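Local coordinates for ABC transporter ATP-binding protein (Sulfolobus tokodaii, PDB 2PJZ) that probably binds and hydrolyses ATP as the nucleotide-binding subunit of an ABC transporter, possibly one for cobalt, at residues 82-87 and 95-100; 134-139 and 165-170; 210-215 and 239-244. One frame throughout, in Å; residues are numbered along the deposited sequence.

Interaction 1: residues 82-87 and 95-100; sequences EAYEIG and YLYEEL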
ATOM      1  N   GLU A  82     -10.982  -0.151   8.289  1.00 17.72           N
ATOM      2  CA  GLU A  82     -11.231   0.618   9.529  1.00 19.29           C
ATOM      3  C   GLU A  82     -11.834   2.017   9.265  1.00 20.47           C
ATOM      4  O   GLU A  82     -12.509   2.597  10.135  1.00 19.91           O
ATOM      5  CB  GLU A  82      -9.927   0.781  10.326  1.00 20.44           C
ATOM      6  CG  GLU A  82      -9.368  -0.486  10.985  1.00 22.70           C
ATOM      7  CD  GLU A  82      -8.442  -1.316  10.097  1.00 25.80           C
ATOM      8  OE1 GLU A  82      -8.415  -1.180   8.841  1.00 20.65           O
ATOM      9  OE2 GLU A  82      -7.739  -2.160  10.681  1.00 28.62           O
ATOM     10  N   ALA A  83     -11.598   2.558   8.072  1.00 20.84           N
ATOM     11  CA  ALA A  83     -12.138   3.890   7.697  1.00 22.40           C
ATOM     12  C   ALA A  83     -13.625   3.860   7.296  1.00 23.75           C
ATOM     13  O   ALA A  83     -14.241   4.913   7.098  1.00 25.17           O
ATOM     14  CB  ALA A  83     -11.275   4.535   6.567  1.00 21.71           C
ATOM     15  N   TYR A  84     -14.197   2.661   7.158  1.00 25.19           N
ATOM     16  CA  TYR A  84     -15.544   2.505   6.608  1.00 27.51           C
ATOM     17  C   TYR A  84     -16.389   1.614   7.492  1.00 30.98           C
ATOM     18  O   TYR A  84     -15.881   0.699   8.131  1.00 32.48           O
ATOM     19  CB  TYR A  84     -15.486   1.958   5.185  1.00 24.81           C
ATOM     20  CG  TYR A  84     -14.586   2.805   4.318  1.00 21.79           C
ATOM     21  CD1 TYR A  84     -15.044   4.015   3.784  1.00 20.38           C
ATOM     22  CD2 TYR A  84     -13.259   2.437   4.088  1.00 20.77           C
ATOM     23  CE1 TYR A  84     -14.218   4.813   3.008  1.00 18.10           C
ATOM     24  CE2 TYR A  84     -12.412   3.241   3.301  1.00 17.98           C
ATOM     25  CZ  TYR A  84     -12.912   4.424   2.763  1.00 19.10           C
ATOM     26  OH  TYR A  84     -12.114   5.237   1.997  1.00 17.39           O
ATOM     27  N   GLU A  85     -17.678   1.907   7.544  1.00 34.96           N
ATOM     28  CA  GLU A  85     -18.551   1.236   8.501  1.00 37.72           C
ATOM     29  C   GLU A  85     -19.187   0.057   7.811  1.00 38.74           C
ATOM     30  O   GLU A  85     -20.088   0.209   6.990  1.00 39.02           O
ATOM     31  CB  GLU A  85     -19.584   2.196   9.082  1.00 38.52           C
ATOM     32  CG  GLU A  85     -18.980   3.251   9.993  1.00 41.33           C
ATOM     33  CD  GLU A  85     -19.955   4.375  10.292  1.00 46.62           C
ATOM     34  OE1 GLU A  85     -21.187   4.145  10.171  1.00 49.11           O
ATOM     35  OE2 GLU A  85     -19.491   5.492  10.643  1.00 48.25           O
ATOM     36  N   ILE A  86     -18.676  -1.124   8.141  1.00 40.05           N
ATOM     37  CA  ILE A  86     -19.055  -2.340   7.461  1.00 41.51           C
ATOM     38  C   ILE A  86     -20.593  -2.496   7.535  1.00 41.67           C
ATOM     39  O   ILE A  86     -21.229  -2.896   6.560  1.00 42.68           O
ATOM     40  CB  ILE A  86     -18.193  -3.561   7.995  1.00 41.76           C
ATOM     41  CG1 ILE A  86     -17.422  -4.241   6.854  1.00 42.03           C
ATOM     42  CG2 ILE A  86     -19.006  -4.556   8.795  1.00 42.33           C
ATOM     43  CD1 ILE A  86     -16.558  -5.433   7.302  1.00 42.50           C
ATOM     44  N   GLY A  87     -21.174  -2.064   8.656  1.00 41.77           N
ATOM     45  CA  GLY A  87     -22.597  -2.244   8.965  1.00 41.00           C
ATOM     46  C   GLY A  87     -23.634  -1.500   8.132  1.00 40.36           C
ATOM     47  O   GLY A  87     -24.697  -2.068   7.831  1.00 40.65           O
ATOM     48  N   TYR A  95     -22.511   9.141   1.252  1.00 18.97           N
ATOM     49  CA  TYR A  95     -22.936  10.400   1.887  1.00 19.38           C
ATOM     50  C   TYR A  95     -21.962  10.926   2.960  1.00 19.67           C
ATOM     51  O   TYR A  95     -21.625  12.118   2.960  1.00 19.08           O
ATOM     52  CB  TYR A  95     -24.349  10.284   2.496  1.00 19.80           C
ATOM     53  CG  TYR A  95     -25.468  10.372   1.496  1.00 19.70           C
ATOM     54  CD1 TYR A  95     -26.356   9.315   1.330  1.00 22.98           C
ATOM     55  CD2 TYR A  95     -25.660  11.528   0.727  1.00 23.27           C
ATOM     56  CE1 TYR A  95     -27.424   9.395   0.405  1.00 23.19           C
ATOM     57  CE2 TYR A  95     -26.714  11.619  -0.201  1.00 22.99           C
ATOM     58  CZ  TYR A  95     -27.587  10.547  -0.340  1.00 23.69           C
ATOM     59  OH  TYR A  95     -28.624  10.621  -1.234  1.00 24.28           O
ATOM     60  N   LEU A  96     -21.520  10.061   3.872  1.00 19.98           N
ATOM     61  CA  LEU A  96     -20.508  10.492   4.857  1.00 21.38           C
ATOM     62  C   LEU A  96     -19.240  11.030   4.186  1.00 20.66           C
ATOM     63  O   LEU A  96     -18.746  12.103   4.539  1.00 21.55           O
ATOM     64  CB  LEU A  96     -20.142   9.356   5.821  1.00 21.75           C
ATOM     65  CG  LEU A  96     -18.957   9.683   6.752  1.00 23.10           C
ATOM     66  CD1 LEU A  96     -19.207  10.907   7.687  1.00 28.40           C
ATOM     67  CD2 LEU A  96     -18.530   8.438   7.564  1.00 23.49           C
ATOM     68  N   TYR A  97     -18.724  10.295   3.204  1.00 19.23           N
ATOM     69  CA  TYR A  97     -17.454  10.679   2.568  1.00 18.99           C
ATOM     70  C   TYR A  97     -17.549  11.922   1.687  1.00 19.35           C
ATOM     71  O   TYR A  97     -16.560  12.642   1.522  1.00 18.20           O
ATOM     72  CB  TYR A  97     -16.768   9.471   1.900  1.00 18.77           C
ATOM     73  CG  TYR A  97     -15.944   8.774   2.954  1.00 19.31           C
ATOM     74  CD1 TYR A  97     -16.536   7.959   3.911  1.00 20.32           C
ATOM     75  CD2 TYR A  97     -14.577   9.025   3.062  1.00 21.07           C
ATOM     76  CE1 TYR A  97     -15.779   7.390   4.943  1.00 19.64           C
ATOM     77  CE2 TYR A  97     -13.812   8.449   4.074  1.00 21.04           C
ATOM     78  CZ  TYR A  97     -14.415   7.643   5.004  1.00 21.25           C
ATOM     79  OH  TYR A  97     -13.648   7.088   6.004  1.00 21.28           O
ATOM     80  N   GLU A  98     -18.749  12.203   1.170  1.00 19.26           N
ATOM     81  CA  GLU A  98     -18.994  13.472   0.467  1.00 20.37           C
ATOM     82  C   GLU A  98     -18.643  14.670   1.350  1.00 20.66           C
ATOM     83  O   GLU A  98     -18.090  15.656   0.867  1.00 20.74           O
ATOM     84  CB  GLU A  98     -20.462  13.585   0.016  1.00 20.82           C
ATOM     85  CG  GLU A  98     -20.854  12.656  -1.144  1.00 22.35           C
ATOM     86  CD  GLU A  98     -22.326  12.791  -1.498  1.00 24.04           C
ATOM     87  OE1 GLU A  98     -22.789  13.952  -1.565  1.00 27.32           O
ATOM     88  OE2 GLU A  98     -23.010  11.756  -1.703  1.00 28.52           O
ATOM     89  N   GLU A  99     -18.972  14.582   2.634  1.00 21.00           N
ATOM     90  CA  GLU A  99     -18.640  15.643   3.597  1.00 22.79           C
ATOM     91  C   GLU A  99     -17.250  15.507   4.222  1.00 21.76           C
ATOM     92  O   GLU A  99     -16.507  16.487   4.312  1.00 22.75           O
ATOM     93  CB  GLU A  99     -19.685  15.672   4.710  1.00 22.93           C
ATOM     94  CG  GLU A  99     -21.067  16.034   4.196  1.00 28.84           C
ATOM     95  CD  GLU A  99     -21.038  17.342   3.429  1.00 35.16           C
ATOM     96  OE1 GLU A  99     -20.594  18.368   4.013  1.00 38.23           O
ATOM     97  OE2 GLU A  99     -21.436  17.338   2.244  1.00 38.30           O
ATOM     98  N   LEU A 100     -16.909  14.291   4.642  1.00 20.73           N
ATOM     99  CA  LEU A 100     -15.665  14.032   5.376  1.00 18.58           C
ATOM    100  C   LEU A 100     -14.432  14.289   4.529  1.00 18.06           C
ATOM    101  O   LEU A 100     -13.445  14.834   5.026  1.00 17.37           O
ATOM    102  CB  LEU A 100     -15.675  12.593   5.912  1.00 19.09           C
ATOM    103  CG  LEU A 100     -14.575  12.168   6.909  1.00 18.78           C
ATOM    104  CD1 LEU A 100     -14.688  12.965   8.225  1.00 19.22           C
ATOM    105  CD2 LEU A 100     -14.628  10.664   7.172  1.00 19.05           C
TER
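The loop residues around Tyr84 run past helix 90-100, the CA atoms of Tyr84 and Tyr97 being 9.3 Å apart at the nearest approach. Tyr97 points toward the loop and donates from OH to the backbone oxygen Ala83 O at 2.5 Å. The oxygen lies at the edge of the tyrosine ring, close to its plane; seen from the carbonyl, the hydroxyl sits off the C=O line at 134° and is tilted out of the carbonyl plane. Ala83 CB also packs against Tyr97 OH, at 3.5 Å.

The loop between strand 76-78 and helix 90-100 corresponds by its place in the fold to the region where the Q-loop of ABC ATPases probably leads into the helical subdomain; the contact ties this loop to the helix that follows.

A second grip comes from the ring of Tyr84. Its CG stands beside the backbone N (chi1 -54°), which carries CE1 over one face of the Tyr97 ring, off-centre toward the rim, 3.5 Å from CZ of Tyr97. The two ring planes meet at 36°, an oblique pairing, while the side chains as a whole cross at about a right angle. On the opposite face of Tyr97 lies Leu100 CD2, 3.7 Å above the plane, so the ring lies between CE1 of Tyr84 and a leucine methyl. Tyr84 OH is hydrogen-bonded to Thr78 O, and its ring also touches Leu141 and Ala142 of helix 131-144. At the solvent-facing margin, Glu85 OE2 comes within 4.4 Å of Leu96 CD2.

Interaction 2: residues 134-139 and 165-170; sequences SVLVRT and HVISRY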
ATOM      1  N   SER A 134     -15.544  -5.605  -1.818  1.00 19.98           N
ATOM      2  CA  SER A 134     -15.249  -4.729  -0.669  1.00 19.41           C
ATOM      3  C   SER A 134     -14.035  -3.827  -0.945  1.00 18.38           C
ATOM      4  O   SER A 134     -14.126  -2.600  -0.769  1.00 17.36           O
ATOM      5  CB  SER A 134     -14.992  -5.561   0.593  1.00 18.80           C
ATOM      6  OG  SER A 134     -14.665  -4.725   1.700  1.00 21.33           O
ATOM      7  N   VAL A 135     -12.916  -4.434  -1.365  1.00 17.09           N
ATOM      8  CA  VAL A 135     -11.702  -3.650  -1.687  1.00 16.09           C
ATOM      9  C   VAL A 135     -11.901  -2.708  -2.873  1.00 16.27           C
ATOM     10  O   VAL A 135     -11.403  -1.576  -2.859  1.00 15.43           O
ATOM     11  CB  VAL A 135     -10.390  -4.491  -1.801  1.00 16.82           C
ATOM     12  CG1 VAL A 135     -10.261  -5.221  -3.162  1.00 16.86           C
ATOM     13  CG2 VAL A 135      -9.161  -3.581  -1.611  1.00 15.06           C
ATOM     14  N   LEU A 136     -12.640  -3.148  -3.891  1.00 15.11           N
ATOM     15  CA  LEU A 136     -12.900  -2.252  -5.019  1.00 15.41           C
ATOM     16  C   LEU A 136     -13.711  -1.070  -4.590  1.00 14.81           C
ATOM     17  O   LEU A 136     -13.388   0.072  -4.969  1.00 14.95           O
ATOM     18  CB  LEU A 136     -13.593  -2.977  -6.190  1.00 15.43           C
ATOM     19  CG  LEU A 136     -12.652  -3.930  -6.944  1.00 16.40           C
ATOM     20  CD1 LEU A 136     -13.468  -4.838  -7.899  1.00 17.81           C
ATOM     21  CD2 LEU A 136     -11.560  -3.179  -7.689  1.00 16.54           C
ATOM     22  N   VAL A 137     -14.752  -1.316  -3.793  1.00 14.40           N
ATOM     23  CA  VAL A 137     -15.593  -0.209  -3.282  1.00 15.45           C
ATOM     24  C   VAL A 137     -14.763   0.741  -2.383  1.00 14.76           C
ATOM     25  O   VAL A 137     -14.815   1.985  -2.545  1.00 13.68           O
ATOM     26  CB  VAL A 137     -16.859  -0.745  -2.567  1.00 15.75           C
ATOM     27  CG1 VAL A 137     -17.580   0.348  -1.740  1.00 17.30           C
ATOM     28  CG2 VAL A 137     -17.820  -1.366  -3.605  1.00 17.77           C
ATOM     29  N   ARG A 138     -13.967   0.161  -1.478  1.00 13.68           N
ATOM     30  CA  ARG A 138     -13.155   0.977  -0.561  1.00 13.49           C
ATOM     31  C   ARG A 138     -12.067   1.797  -1.283  1.00 13.15           C
ATOM     32  O   ARG A 138     -11.823   2.979  -0.958  1.00 13.46           O
ATOM     33  CB  ARG A 138     -12.547   0.081   0.544  1.00 13.42           C
ATOM     34  CG  ARG A 138     -13.588  -0.313   1.619  1.00 12.64           C
ATOM     35  CD  ARG A 138     -12.957  -1.188   2.738  1.00 14.83           C
ATOM     36  NE  ARG A 138     -12.739  -2.580   2.316  1.00 16.22           N
ATOM     37  CZ  ARG A 138     -11.552  -3.123   2.049  1.00 18.40           C
ATOM     38  NH1 ARG A 138     -10.416  -2.426   2.167  1.00 15.27           N
ATOM     39  NH2 ARG A 138     -11.493  -4.398   1.679  1.00 19.34           N
ATOM     40  N   THR A 139     -11.421   1.192  -2.270  1.00 13.11           N
ATOM     41  CA  THR A 139     -10.453   1.937  -3.090  1.00 13.12           C
ATOM     42  C   THR A 139     -11.158   3.065  -3.877  1.00 13.06           C
ATOM     43  O   THR A 139     -10.667   4.202  -3.951  1.00 12.53           O
ATOM     44  CB  THR A 139      -9.640   0.996  -4.010  1.00 13.16           C
ATOM     45  OG1 THR A 139      -8.886   0.078  -3.205  1.00 14.36           O
ATOM     46  CG2 THR A 139      -8.646   1.796  -4.869  1.00 12.66           C
ATOM     47  N   HIS A 165      -7.136  -4.160 -13.709  1.00 24.32           N
ATOM     48  CA  HIS A 165      -6.748  -3.192 -14.716  1.00 23.71           C
ATOM     49  C   HIS A 165      -7.556  -1.918 -14.670  1.00 23.12           C
ATOM     50  O   HIS A 165      -7.002  -0.825 -14.844  1.00 24.24           O
ATOM     51  CB  HIS A 165      -6.800  -3.842 -16.103  1.00 23.46           C
ATOM     52  CG  HIS A 165      -5.564  -4.618 -16.411  1.00 24.05           C
ATOM     53  ND1 HIS A 165      -5.296  -5.840 -15.829  1.00 21.76           N
ATOM     54  CD2 HIS A 165      -4.476  -4.304 -17.153  1.00 21.75           C
ATOM     55  CE1 HIS A 165      -4.119  -6.271 -16.244  1.00 21.68           C
ATOM     56  NE2 HIS A 165      -3.593  -5.350 -17.033  1.00 24.02           N
ATOM     57  N   VAL A 166      -8.854  -2.046 -14.430  1.00 21.91           N
ATOM     58  CA  VAL A 166      -9.728  -0.885 -14.282  1.00 21.38           C
ATOM     59  C   VAL A 166      -9.335  -0.042 -13.044  1.00 21.14           C
ATOM     60  O   VAL A 166      -9.134   1.179 -13.151  1.00 21.09           O
ATOM     61  CB  VAL A 166     -11.222  -1.290 -14.260  1.00 20.97           C
ATOM     62  CG1 VAL A 166     -12.096  -0.092 -13.936  1.00 21.18           C
ATOM     63  CG2 VAL A 166     -11.629  -1.851 -15.641  1.00 21.87           C
ATOM     64  N   ILE A 167      -9.178  -0.696 -11.894  1.00 20.41           N
ATOM     65  CA  ILE A 167      -8.847   0.037 -10.666  1.00 20.23           C
ATOM     66  C   ILE A 167      -7.428   0.638 -10.728  1.00 19.72           C
ATOM     67  O   ILE A 167      -7.187   1.698 -10.186  1.00 19.29           O
ATOM     68  CB  ILE A 167      -9.088  -0.819  -9.383  1.00 20.15           C
ATOM     69  CG1 ILE A 167      -9.242   0.074  -8.137  1.00 20.49           C
ATOM     70  CG2 ILE A 167      -7.975  -1.852  -9.189  1.00 19.41           C
ATOM     71  CD1 ILE A 167     -10.434   0.978  -8.158  1.00 20.72           C
ATOM     72  N   SER A 168      -6.511  -0.032 -11.422  1.00 19.97           N
ATOM     73  CA  SER A 168      -5.146   0.460 -11.590  0.50 20.27           C
ATOM     74  C   SER A 168      -5.142   1.773 -12.362  1.00 20.32           C
ATOM     75  O   SER A 168      -4.374   2.669 -12.050  1.00 20.13           O
ATOM     76  CB  SER A 168      -4.270  -0.570 -12.300  0.50 19.94           C
ATOM     77  OG  SER A 168      -2.922  -0.147 -12.360  0.50 20.27           O
ATOM     78  N   ARG A 169      -6.004   1.872 -13.369  1.00 20.41           N
ATOM     79  CA  ARG A 169      -6.145   3.099 -14.148  1.00 21.55           C
ATOM     80  C   ARG A 169      -6.562   4.248 -13.221  1.00 20.27           C
ATOM     81  O   ARG A 169      -6.015   5.345 -13.302  1.00 19.41           O
ATOM     82  CB  ARG A 169      -7.092   2.899 -15.370  1.00 22.37           C
ATOM     83  CG  ARG A 169      -6.386   2.043 -16.497  1.00 24.40           C
ATOM     84  CD  ARG A 169      -7.252   1.398 -17.676  1.00 25.91           C
ATOM     85  NE  ARG A 169      -6.389   0.456 -18.446  1.00 30.99           N
ATOM     86  CZ  ARG A 169      -6.665  -0.831 -18.738  1.00 34.91           C
ATOM     87  NH1 ARG A 169      -7.840  -1.368 -18.409  1.00 36.94           N
ATOM     88  NH2 ARG A 169      -5.770  -1.584 -19.397  1.00 33.52           N
ATOM     89  N   TYR A 170      -7.477   3.983 -12.291  1.00 19.28           N
ATOM     90  CA  TYR A 170      -7.908   5.041 -11.350  1.00 19.21           C
ATOM     91  C   TYR A 170      -6.853   5.372 -10.287  1.00 17.94           C
ATOM     92  O   TYR A 170      -6.705   6.528  -9.883  1.00 17.63           O
ATOM     93  CB  TYR A 170      -9.224   4.648 -10.691  1.00 20.51           C
ATOM     94  CG  TYR A 170     -10.406   4.784 -11.616  1.00 22.45           C
ATOM     95  CD1 TYR A 170     -10.751   6.022 -12.150  1.00 23.56           C
ATOM     96  CD2 TYR A 170     -11.193   3.679 -11.933  1.00 24.14           C
ATOM     97  CE1 TYR A 170     -11.840   6.155 -12.997  1.00 26.57           C
ATOM     98  CE2 TYR A 170     -12.287   3.800 -12.785  1.00 25.86           C
ATOM     99  CZ  TYR A 170     -12.599   5.034 -13.311  1.00 25.21           C
ATOM    100  OH  TYR A 170     -13.692   5.141 -14.142  1.00 26.57           O
TER
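Leu136 is the first residue of 134-139 to reach the neighbouring helix, where its CD2 methyl meets Ile167 CB at 3.8 Å. Leu136 CA and Ile167 CA are 7.3 Å apart, the nearest CA approach of the two segments. The leucine arrives obliquely: with CG beside the backbone N (chi1 -72°), the branch swings across to Ile167, and the same methyl also lies against CG1 and CG2 of Ile167. Further along, Arg138 takes no part across the contact and turns back on its own helix, gripping Ser134 OG side-on through NE, at 2.9 Å, and NH2, with the oxygen in the guanidinium plane. Its NH1 bonds to Asn79 O. Thr139 then contributes its methyl, CG2 lying 3.7 Å from Ile167 CG1 and 3.8 Å from Ile167 CD1, while its hydroxyl OG1 is turned to Asn79 ND2.

Ile167 is therefore the single residue of 165-170 that fills the groove between Leu136 and Thr139, one helical turn apart, and it touches Ser140 as well. Its CG1 is anti to the backbone N (chi1 -159°), which brings CG1 up to the threonine methyl, with CD1 following alongside it. With CG1, CG2 and CD1 gone, as in an alanine here, a gap is likely to open beside the methyls of Leu136 and Thr139. Helix 131-144 begins within the sequence that resembles the ABC signature motif, and helix 161-173 comes after the probable Walker B strand 149-153. No hydrogen bond crosses between the segments, so these helices are joined here by close fit of buried aliphatic groups, with the polar ends of Arg138 and Thr139 satisfied by other partners.

Interaction 3: residues 210-215 and 239-244; sequences VSELLE and IVKGDL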
ATOM      1  N   VAL A 210      10.576   0.375 -10.123  1.00 15.93           N
ATOM      2  CA  VAL A 210       9.854  -0.858 -10.450  1.00 16.65           C
ATOM      3  C   VAL A 210      10.226  -1.317 -11.883  1.00 17.44           C
ATOM      4  O   VAL A 210      10.396  -2.512 -12.142  1.00 17.54           O
ATOM      5  CB  VAL A 210       8.356  -0.693 -10.317  1.00 16.60           C
ATOM      6  CG1 VAL A 210       7.651  -1.884 -10.863  1.00 15.88           C
ATOM      7  CG2 VAL A 210       7.972  -0.554  -8.809  1.00 15.86           C
ATOM      8  N   SER A 211      10.402  -0.361 -12.789  1.00 19.06           N
ATOM      9  CA  SER A 211      10.825  -0.695 -14.165  1.00 19.59           C
ATOM     10  C   SER A 211      12.094  -1.527 -14.121  1.00 20.07           C
ATOM     11  O   SER A 211      12.187  -2.560 -14.796  1.00 22.78           O
ATOM     12  CB  SER A 211      11.022   0.578 -15.021  1.00 20.48           C
ATOM     13  OG  SER A 211      11.512   0.234 -16.321  1.00 23.22           O
ATOM     14  N   GLU A 212      13.066  -1.103 -13.323  1.00 20.05           N
ATOM     15  CA  GLU A 212      14.344  -1.780 -13.221  1.00 20.89           C
ATOM     16  C   GLU A 212      14.230  -3.104 -12.445  1.00 21.14           C
ATOM     17  O   GLU A 212      14.830  -4.124 -12.821  1.00 19.53           O
ATOM     18  CB  GLU A 212      15.390  -0.856 -12.623  1.00 21.31           C
ATOM     19  CG  GLU A 212      15.363   0.516 -13.360  1.00 25.91           C
ATOM     20  CD  GLU A 212      16.712   1.084 -13.705  1.00 34.06           C
ATOM     21  OE1 GLU A 212      16.916   2.297 -13.473  1.00 38.06           O
ATOM     22  OE2 GLU A 212      17.560   0.346 -14.242  1.00 35.07           O
ATOM     23  N   LEU A 213      13.443  -3.080 -11.369  1.00 19.57           N
ATOM     24  CA  LEU A 213      13.149  -4.311 -10.622  1.00 20.19           C
ATOM     25  C   LEU A 213      12.602  -5.418 -11.522  1.00 19.88           C
ATOM     26  O   LEU A 213      13.083  -6.542 -11.452  1.00 21.04           O
ATOM     27  CB  LEU A 213      12.147  -4.014  -9.506  1.00 19.66           C
ATOM     28  CG  LEU A 213      11.844  -5.082  -8.456  1.00 20.11           C
ATOM     29  CD1 LEU A 213      13.067  -5.500  -7.679  1.00 17.99           C
ATOM     30  CD2 LEU A 213      10.755  -4.511  -7.532  1.00 19.46           C
ATOM     31  N   LEU A 214      11.619  -5.091 -12.359  1.00 21.62           N
ATOM     32  CA  LEU A 214      10.895  -6.074 -13.172  1.00 23.60           C
ATOM     33  C   LEU A 214      11.779  -6.815 -14.168  1.00 25.21           C
ATOM     34  O   LEU A 214      11.408  -7.908 -14.638  1.00 25.65           O
ATOM     35  CB  LEU A 214       9.744  -5.418 -13.923  1.00 23.63           C
ATOM     36  CG  LEU A 214       8.451  -5.090 -13.182  1.00 23.73           C
ATOM     37  CD1 LEU A 214       7.643  -4.140 -13.989  1.00 25.80           C
ATOM     38  CD2 LEU A 214       7.645  -6.348 -12.893  1.00 27.14           C
ATOM     39  N   GLU A 215      12.933  -6.223 -14.479  1.00 25.54           N
ATOM     40  CA  GLU A 215      13.895  -6.805 -15.419  1.00 27.06           C
ATOM     41  C   GLU A 215      15.190  -7.161 -14.716  1.00 26.22           C
ATOM     42  O   GLU A 215      16.208  -7.423 -15.361  1.00 27.97           O
ATOM     43  CB  GLU A 215      14.136  -5.859 -16.625  1.00 27.09           C
ATOM     44  CG  GLU A 215      12.888  -5.658 -17.511  1.00 29.91           C
ATOM     45  CD  GLU A 215      12.296  -6.972 -18.054  1.00 34.25           C
ATOM     46  OE1 GLU A 215      13.045  -7.981 -18.212  1.00 35.69           O
ATOM     47  OE2 GLU A 215      11.074  -7.000 -18.335  1.00 33.74           O
ATOM     48  N   ILE A 239      19.917  -7.041  -5.730  1.00 24.63           N
ATOM     49  CA  ILE A 239      19.078  -6.913  -6.908  1.00 24.65           C
ATOM     50  C   ILE A 239      19.961  -6.272  -7.990  1.00 25.91           C
ATOM     51  O   ILE A 239      20.431  -5.123  -7.842  1.00 24.07           O
ATOM     52  CB  ILE A 239      17.791  -6.088  -6.596  1.00 23.97           C
ATOM     53  CG1 ILE A 239      16.966  -6.805  -5.507  1.00 24.48           C
ATOM     54  CG2 ILE A 239      16.965  -5.906  -7.816  1.00 22.03           C
ATOM     55  CD1 ILE A 239      15.813  -5.983  -4.919  1.00 26.19           C
ATOM     56  N   VAL A 240      20.204  -7.049  -9.049  1.00 27.66           N
ATOM     57  CA  VAL A 240      21.146  -6.689 -10.120  1.00 29.21           C
ATOM     58  C   VAL A 240      20.464  -6.597 -11.504  1.00 31.07           C
ATOM     59  O   VAL A 240      19.555  -7.366 -11.828  1.00 31.35           O
ATOM     60  CB  VAL A 240      22.340  -7.683 -10.160  1.00 29.22           C
ATOM     61  CG1 VAL A 240      23.096  -7.683  -8.822  1.00 28.42           C
ATOM     62  CG2 VAL A 240      21.855  -9.090 -10.480  1.00 29.26           C
ATOM     63  N   LYS A 241      20.902  -5.640 -12.316  1.00 33.16           N
ATOM     64  CA  LYS A 241      20.354  -5.454 -13.651  1.00 35.52           C
ATOM     65  C   LYS A 241      20.898  -6.543 -14.584  1.00 37.16           C
ATOM     66  O   LYS A 241      22.085  -6.849 -14.560  1.00 37.38           O
ATOM     67  CB  LYS A 241      20.716  -4.062 -14.176  1.00 35.79           C
ATOM     68  CG  LYS A 241      19.823  -3.616 -15.295  1.00 37.06           C
ATOM     69  CD  LYS A 241      19.857  -2.095 -15.511  1.00 38.60           C
ATOM     70  CE  LYS A 241      18.696  -1.691 -16.386  1.00 38.25           C
ATOM     71  NZ  LYS A 241      17.428  -1.677 -15.593  1.00 40.03           N
ATOM     72  N   GLY A 242      20.032  -7.134 -15.395  1.00 39.13           N
ATOM     73  CA  GLY A 242      20.457  -8.250 -16.242  1.00 41.84           C
ATOM     74  C   GLY A 242      20.745  -9.537 -15.477  1.00 43.27           C
ATOM     75  O   GLY A 242      20.282  -9.707 -14.344  1.00 43.73           O
ATOM     76  N   ASP A 243      21.541 -10.422 -16.078  1.00 44.26           N
ATOM     77  CA  ASP A 243      21.481 -11.865 -15.765  1.00 45.05           C
ATOM     78  C   ASP A 243      22.524 -12.457 -14.815  1.00 44.91           C
ATOM     79  O   ASP A 243      23.246 -13.383 -15.196  1.00 44.91           O
ATOM     80  CB  ASP A 243      21.507 -12.667 -17.070  1.00 45.94           C
ATOM     81  CG  ASP A 243      20.126 -13.039 -17.554  1.00 48.28           C
ATOM     82  OD1 ASP A 243      19.475 -13.882 -16.893  1.00 51.80           O
ATOM     83  OD2 ASP A 243      19.698 -12.499 -18.601  1.00 50.61           O
ATOM     84  N   LEU A 244      22.583 -11.969 -13.580  1.00 44.34           N
ATOM     85  CA  LEU A 244      23.470 -12.586 -12.592  1.00 43.89           C
ATOM     86  C   LEU A 244      22.837 -13.757 -11.816  1.00 42.98           C
ATOM     87  O   LEU A 244      23.504 -14.364 -10.962  1.00 43.74           O
ATOM     88  CB  LEU A 244      24.051 -11.550 -11.627  1.00 43.57           C
ATOM     89  CG  LEU A 244      25.226 -10.672 -12.072  1.00 44.35           C
ATOM     90  CD1 LEU A 244      24.779  -9.468 -12.923  1.00 44.26           C
ATOM     91  CD2 LEU A 244      26.038 -10.190 -10.849  1.00 44.50           C
TER
HETATM   92  O   HOH W   1      16.847  -4.097 -14.370  1.00 28.74           O
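A salt bridge joins the outer side of this contact: Lys241 NZ donates to Glu212 OE2. The modelled separation, 2.4 Å between NZ and OE2, is very short, so its exact length is doubtful. Most of the lysine chain runs extended and bends only at its last torsion (chi4 77°), which turns NZ in alongside CB and CG of the glutamate, whose own chain is bent at chi2.

Water reinforces the link from another direction. One molecule accepts a bond from Lys241 NZ at 2.8 Å and donates to the backbone oxygen Glu212 O at 2.5 Å, so the ammonium group holds both the carboxylate and, through the water, the main chain of the same residue.

The apolar contact lies on the buried side. Leu213 CD1 sits 3.9 Å from Ile239 CG2 and equally far from Ile239 CD1, as the two side chains cross obliquely. At the exposed end the backbones come nearest, with 6.8 Å between Glu215 CA and Gly242 CA.

Among its neighbours, helix 210-214 follows edge strand 203-209 of the mixed sheet and leads into strand 216-220, which pairs antiparallel with 235-241 in the C-terminal sheet. Leu213 and Ile239 both pack on Phe198 and Ile208 of the mixed sheet, so the contact lies where the core sheet meets the C-terminal one.

Along the chain the three contacts follow in series. Interactions 1 and 2 are neighbours, with centres about 17 Å apart, and they touch through Tyr84 CD2 and Arg138 CG at 3.7 Å. Helix 131-144, which starts in the signature-like segment, is thus packed both by the loop after strand 76-78, the putative Q-loop region, and by helix 161-173, which comes after the probable Walker B strand. Interaction 3 stands apart, its centre about 28 Å from that of interaction 2 and about 41 Å from that of interaction 1, on the other side of the chain's centre from interaction 1. It joins helix 210-214, after the edge strand of the mixed sheet, to strand 235-241 of the C-terminal sheet.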